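PDB 3IBY: Fe(2+) transporter FeoB from Legionella pneumophila, which probably transports ferrous iron across the inner membrane in a GTP-driven uptake system, the piece here being its cytosolic part with the GTP-binding G domain. Local coordinates for residues I88-A93 with A116-D121. Sequence-based numbering, arbitrary orientation.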
# COMPACT_ATOMS: atom_id res chain seq x y z
N ILE A 88 -6.90 3.15 1.85
CA ILE A 88 -7.58 1.94 2.20
C ILE A 88 -6.90 0.84 1.42
O ILE A 88 -7.09 0.67 0.17
CB ILE A 88 -9.08 1.96 1.83
CG1 ILE A 88 -9.80 3.10 2.54
CG2 ILE A 88 -9.73 0.66 2.24
CD1 ILE A 88 -11.24 3.30 1.99
N ASN A 89 -6.07 0.10 2.13
CA ASN A 89 -5.34 -0.99 1.54
C ASN A 89 -6.23 -2.21 1.68
O ASN A 89 -6.50 -2.70 2.79
CB ASN A 89 -4.01 -1.11 2.28
CG ASN A 89 -3.20 -2.29 1.86
OD1 ASN A 89 -3.37 -2.84 0.75
ND2 ASN A 89 -2.28 -2.71 2.73
N VAL A 90 -6.73 -2.69 0.55
CA VAL A 90 -7.50 -3.94 0.49
C VAL A 90 -6.62 -5.14 0.31
O VAL A 90 -5.92 -5.26 -0.68
CB VAL A 90 -8.45 -4.03 -0.72
CG1 VAL A 90 -9.63 -4.94 -0.35
CG2 VAL A 90 -8.90 -2.72 -1.12
N ILE A 91 -6.75 -6.06 1.25
CA ILE A 91 -6.00 -7.28 1.27
C ILE A 91 -6.93 -8.43 1.07
O ILE A 91 -8.04 -8.41 1.58
CB ILE A 91 -5.36 -7.44 2.63
CG1 ILE A 91 -4.29 -6.39 2.78
CG2 ILE A 91 -4.74 -8.81 2.79
CD1 ILE A 91 -3.53 -6.51 4.03
N ASP A 92 -6.45 -9.45 0.35
CA ASP A 92 -7.15 -10.73 0.20
C ASP A 92 -6.64 -11.67 1.29
O ASP A 92 -5.50 -12.07 1.25
CB ASP A 92 -6.89 -11.34 -1.19
CG ASP A 92 -7.66 -12.67 -1.42
OD1 ASP A 92 -8.20 -13.19 -0.43
OD2 ASP A 92 -7.73 -13.21 -2.57
N ALA A 93 -7.51 -12.08 2.22
CA ALA A 93 -7.12 -12.97 3.34
C ALA A 93 -6.46 -14.26 2.88
O ALA A 93 -5.65 -14.86 3.57
CB ALA A 93 -8.30 -13.27 4.22
N ALA A 116 -8.31 -3.24 4.90
CA ALA A 116 -9.62 -3.92 4.70
C ALA A 116 -9.28 -5.35 4.35
O ALA A 116 -8.71 -5.60 3.30
CB ALA A 116 -10.37 -3.30 3.55
N LEU A 117 -9.58 -6.30 5.25
CA LEU A 117 -9.08 -7.68 5.13
C LEU A 117 -10.23 -8.44 4.56
O LEU A 117 -11.15 -8.81 5.26
CB LEU A 117 -8.68 -8.18 6.51
CG LEU A 117 -7.56 -9.21 6.75
CD1 LEU A 117 -8.09 -10.14 7.82
CD2 LEU A 117 -7.11 -9.97 5.52
N ASN A 118 -10.21 -8.57 3.25
CA ASN A 118 -11.36 -9.04 2.49
C ASN A 118 -11.32 -10.58 2.36
O ASN A 118 -10.35 -11.21 2.72
CB ASN A 118 -11.36 -8.32 1.13
CG ASN A 118 -12.69 -8.44 0.38
OD1 ASN A 118 -13.73 -8.83 0.94
ND2 ASN A 118 -12.65 -8.12 -0.92
N MET A 119 -12.43 -11.16 1.91
CA MET A 119 -12.55 -12.58 1.55
C MET A 119 -12.40 -13.48 2.75
O MET A 119 -11.86 -14.61 2.67
CB MET A 119 -11.53 -12.93 0.49
CG MET A 119 -11.49 -11.98 -0.68
SD MET A 119 -12.97 -12.04 -1.67
CE MET A 119 -12.32 -11.60 -3.29
N MET A 120 -12.89 -12.98 3.87
CA MET A 120 -12.81 -13.74 5.10
C MET A 120 -13.59 -15.07 4.98
O MET A 120 -13.28 -16.06 5.70
CB MET A 120 -13.35 -12.91 6.27
CG MET A 120 -12.55 -11.69 6.61
SD MET A 120 -10.89 -12.10 7.08
CE MET A 120 -11.06 -12.90 8.69
N ASP A 121 -14.61 -15.07 4.12
CA ASP A 121 -15.45 -16.24 3.96
C ASP A 121 -14.69 -17.29 3.19
O ASP A 121 -14.67 -18.47 3.58
CB ASP A 121 -16.82 -15.89 3.32
CG ASP A 121 -16.72 -15.16 1.97
OD1 ASP A 121 -15.70 -14.48 1.67
OD2 ASP A 121 -17.68 -15.24 1.20
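Two neighbouring parallel strands of the G domain, joined by a beta-alpha-beta crossover through helix 96-106, are paired up to the point where the second runs into the G4 (NxxD) motif of GTPases, Asn118 to Asp121, predicted to bind GTP. Four backbone hydrogen bonds join them. Ile91 uses both its N, to Ala116 O (2.9 Å, nearly straight at 176°), and its O, to Asn118 N (2.7 Å), as in a parallel pair. Ala116 N to Asn89 O (2.8 Å) precedes these and Ala93 N to Asn118 O (3.0 Å) follows.

On one face of the sheet Val90 and Asn118 lie side by side, Val90 CG1 being 4.1 Å from Asn118 CB. Asn118 has CG anti to the backbone N (chi1 -165°), which carries the amide away from the sheet on the Val90 side, where ND2 bonds to Cys12 O and OD1 to Ala148 N. Both polar atoms of the amide are thus held by other predicted GTP-binding segments, one being the P-loop that carries Cys12; OD1 also takes a weak bond from Met119 N. On this face too, Asp92 OD1, bonded to Cys94 N, lies against CB and CG of Met119, the N-cap residue of helix 120-125. On the other face Leu117 CD2 touches both Ile91 CG2 (3.8 Å) and Ala93 CB (3.7 Å), while Met120 SD also reaches Ala93 CB.

Strand 3-8 lies next to strand 86-92, bonding to Ile88 and Val90; strand 143-145 lies on the other side, next to strand 113-118, where Ile144 bonds to Leu117. Helix 96-106 packs over Ile91 through Leu96 and Leu100.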